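ABC-type branched-chain amino acid transport systems periplasmic component-like protein (Thermomonospora curvata, PDB 4N03) probably binds fatty acids as the substrate-binding component of an ABC transporter, and belongs to the leucine-binding protein family. Local coordinates at residues A[114-119]-A[133-138]. Numbering follows the deposited sequence. Where two conformers were deposited one is given.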
ATOM      1  N   ALA A 114      -9.605 -11.696  -5.235  1.00 12.29           N
ATOM      2  CA  ALA A 114     -10.058 -13.074  -5.320  1.00 13.53           C
ATOM      3  C   ALA A 114     -11.036 -13.435  -4.213  1.00 13.31           C
ATOM      4  O   ALA A 114     -11.792 -14.394  -4.348  1.00 16.09           O
ATOM      5  CB  ALA A 114      -8.897 -14.026  -5.323  1.00 14.18           C
ATOM      6  N   VAL A 115     -11.023 -12.686  -3.117  1.00 12.07           N
ATOM      7  CA  VAL A 115     -11.897 -12.975  -1.970  1.00 12.16           C
ATOM      8  C   VAL A 115     -12.887 -11.858  -1.697  1.00 11.54           C
ATOM      9  O   VAL A 115     -13.598 -11.887  -0.728  1.00 12.24           O
ATOM     10  CB  VAL A 115     -11.097 -13.303  -0.688  1.00 13.69           C
ATOM     11  CG1 VAL A 115     -10.356 -14.604  -0.854  1.00 16.20           C
ATOM     12  CG2 VAL A 115     -10.171 -12.198  -0.307  1.00 13.49           C
ATOM     13  N   LYS A 116     -13.032 -10.936  -2.657  1.00 12.39           N
ATOM     14  CA  LYS A 116     -13.911  -9.783  -2.481  0.60 14.22           C
ATOM     15  C   LYS A 116     -15.362 -10.219  -2.220  1.00 12.17           C
ATOM     16  O   LYS A 116     -16.049  -9.694  -1.364  1.00 12.50           O
ATOM     17  CB  LYS A 116     -13.732  -8.824  -3.646  0.60 17.17           C
ATOM     18  CG  LYS A 116     -14.418  -7.521  -3.483  0.60 18.15           C
ATOM     19  CD  LYS A 116     -14.074  -6.626  -4.662  0.60 20.45           C
ATOM     20  CE  LYS A 116     -14.791  -5.305  -4.530  0.60 20.15           C
ATOM     21  NZ  LYS A 116     -16.218  -5.478  -4.909  0.60 16.27           N
ATOM     22  N   GLN A 117     -15.850 -11.187  -3.008  1.00 12.60           N
ATOM     23  CA  GLN A 117     -17.211 -11.635  -2.792  1.00 12.43           C
ATOM     24  C   GLN A 117     -17.410 -12.261  -1.410  1.00 12.25           C
ATOM     25  O   GLN A 117     -18.430 -12.051  -0.759  1.00 13.64           O
ATOM     26  CB  GLN A 117     -17.631 -12.652  -3.868  1.00 14.74           C
ATOM     27  CG  GLN A 117     -17.988 -12.095  -5.188  1.00 16.29           C
ATOM     28  CD  GLN A 117     -18.526 -13.149  -6.140  1.00 16.67           C
ATOM     29  OE1 GLN A 117     -17.774 -13.902  -6.689  1.00 18.44           O
ATOM     30  NE2 GLN A 117     -19.839 -13.196  -6.313  1.00 19.60           N
ATOM     31  N   ARG A 118     -16.442 -13.053  -0.981  1.00 12.70           N
ATOM     32  CA  ARG A 118     -16.537 -13.643   0.346  0.60 13.08           C
ATOM     33  C   ARG A 118     -16.456 -12.586   1.476  1.00 11.76           C
ATOM     34  O   ARG A 118     -17.180 -12.662   2.458  1.00 13.11           O
ATOM     35  CB  ARG A 118     -15.410 -14.639   0.546  0.60 14.68           C
ATOM     36  CG  ARG A 118     -15.577 -15.919  -0.249  0.60 16.40           C
ATOM     37  CD  ARG A 118     -14.379 -16.805   0.052  0.60 20.68           C
ATOM     38  NE  ARG A 118     -14.357 -18.012  -0.751  0.60 23.85           N
ATOM     39  CZ  ARG A 118     -13.853 -18.100  -1.973  0.60 24.75           C
ATOM     40  NH1 ARG A 118     -13.332 -17.012  -2.574  0.60 19.68           N
ATOM     41  NH2 ARG A 118     -13.863 -19.288  -2.604  0.60 20.32           N
ATOM     42  N   ILE A 119     -15.600 -11.598   1.280  1.00 12.12           N
ATOM     43  CA  ILE A 119     -15.477 -10.501   2.242  1.00 12.16           C
ATOM     44  C   ILE A 119     -16.810  -9.830   2.418  1.00 11.70           C
ATOM     45  O   ILE A 119     -17.273  -9.545   3.533  1.00 12.17           O
ATOM     46  CB  ILE A 119     -14.382  -9.517   1.793  1.00 11.74           C
ATOM     47  CG1 ILE A 119     -13.003 -10.074   2.126  1.00 11.59           C
ATOM     48  CG2 ILE A 119     -14.557  -8.150   2.435  1.00 11.34           C
ATOM     49  CD1 ILE A 119     -11.883  -9.312   1.449  1.00 12.02           C
ATOM     50  N   THR A 133      -8.257   0.358  -7.737  1.00  9.40           N
ATOM     51  CA  THR A 133      -9.643   0.791  -7.740  1.00  9.44           C
ATOM     52  C   THR A 133     -10.592  -0.401  -7.741  1.00  8.79           C
ATOM     53  O   THR A 133     -11.763  -0.239  -7.380  1.00  9.08           O
ATOM     54  CB  THR A 133      -9.926   1.664  -8.961  1.00  9.47           C
ATOM     55  OG1 THR A 133      -9.516   0.972 -10.148  1.00  9.53           O
ATOM     56  CG2 THR A 133      -9.157   2.948  -8.863  1.00  8.90           C
ATOM     57  N   ALA A 134     -10.097  -1.595  -8.067  1.00  8.73           N
ATOM     58  CA  ALA A 134     -10.936  -2.757  -8.024  1.00  9.83           C
ATOM     59  C   ALA A 134     -11.420  -3.095  -6.630  1.00  8.94           C
ATOM     60  O   ALA A 134     -12.317  -3.895  -6.469  1.00 11.38           O
ATOM     61  CB  ALA A 134     -10.245  -3.928  -8.688  1.00 11.30           C
ATOM     62  N   LEU A 135     -10.803  -2.503  -5.589  1.00  9.25           N
ATOM     63  CA  LEU A 135     -11.189  -2.710  -4.200  1.00  9.59           C
ATOM     64  C   LEU A 135     -12.054  -1.605  -3.626  1.00  9.96           C
ATOM     65  O   LEU A 135     -12.496  -1.735  -2.492  1.00 10.85           O
ATOM     66  CB  LEU A 135      -9.959  -2.981  -3.331  1.00  9.67           C
ATOM     67  CG  LEU A 135      -9.178  -4.228  -3.743  1.00 10.72           C
ATOM     68  CD1 LEU A 135      -7.903  -4.348  -2.955  1.00 11.66           C
ATOM     69  CD2 LEU A 135     -10.012  -5.517  -3.662  1.00 12.63           C
ATOM     70  N   LEU A 136     -12.295  -0.532  -4.392  1.00  9.65           N
ATOM     71  CA  LEU A 136     -13.294   0.443  -4.017  1.00  9.77           C
ATOM     72  C   LEU A 136     -14.680  -0.146  -4.193  1.00  9.85           C
ATOM     73  O   LEU A 136     -14.861  -1.160  -4.893  1.00 11.24           O
ATOM     74  CB  LEU A 136     -13.159   1.723  -4.851  1.00  9.76           C
ATOM     75  CG  LEU A 136     -11.875   2.530  -4.621  1.00  9.93           C
ATOM     76  CD1 LEU A 136     -11.914   3.722  -5.571  1.00 11.64           C
ATOM     77  CD2 LEU A 136     -11.754   3.004  -3.172  1.00 10.64           C
ATOM     78  N   GLY A 137     -15.652   0.476  -3.561  1.00 10.13           N
ATOM     79  CA  GLY A 137     -17.052   0.066  -3.715  1.00 11.35           C
ATOM     80  C   GLY A 137     -17.511  -0.996  -2.773  1.00 11.34           C
ATOM     81  O   GLY A 137     -18.608  -1.536  -2.909  1.00 13.57           O
ATOM     82  N   SER A 138     -16.711  -1.313  -1.763  1.00 12.26           N
ATOM     83  CA  SER A 138     -17.144  -2.281  -0.740  1.00 15.61           C
ATOM     84  C   SER A 138     -17.144  -1.654   0.615  1.00 13.30           C
ATOM     85  O   SER A 138     -16.084  -1.189   1.084  1.00 13.96           O
ATOM     86  CB  SER A 138     -16.215  -3.461  -0.652  1.00 18.44           C
ATOM     87  OG  SER A 138     -16.625  -4.198   0.532  1.00 21.63           O
TER
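The main flat group that K116 meets across this contact is the peptide carbonyl of A134, with no ring or amide side chain between the segments; O of L136 is a distant second, 4.2 Å from CE of K116. CE of K116 stands 3.4 Å from O of A134, at a C=O···CE angle of about 151°, hence beyond the oxygen rather than over the carbonyl carbon. Within the helix, the R118 guanidinium has O of A114 in its plane, at the edge. K116 bridges a gap of 7.8 Å between its own CA and that of L135. With CG anti to the backbone N (chi1 -171°) and the next two torsions also extended, its methylene chain runs straight out to the loop, and CD comes within 4.3 Å of CD2 of L135. The bend at chi4 (-77°) turns the ammonium aside: NZ lies 4.5 Å from O of A134, too far for a hydrogen bond. The evidence is therefore for van der Waals contact of CD and CE with O of A134, in the conformer described; a second was modelled. N of L136 bonds to O of T133 (3.0 Å), closing the 3-10 turn that carries the A134 carbonyl, with L136 just beyond it. S138 OG bonds to E120, a further tie between loop and helix. The L135 side chain lies about 7 Å from the bound palmitic acid. This helix-to-loop contact belongs to the lobe of the periplasmic-binding-protein fold built on the parallel four-stranded sheet: helix 109-122 packs against the loop following edge strand 126-129, L135 also touches V112 and P128, and V115 leans on helix 86-96.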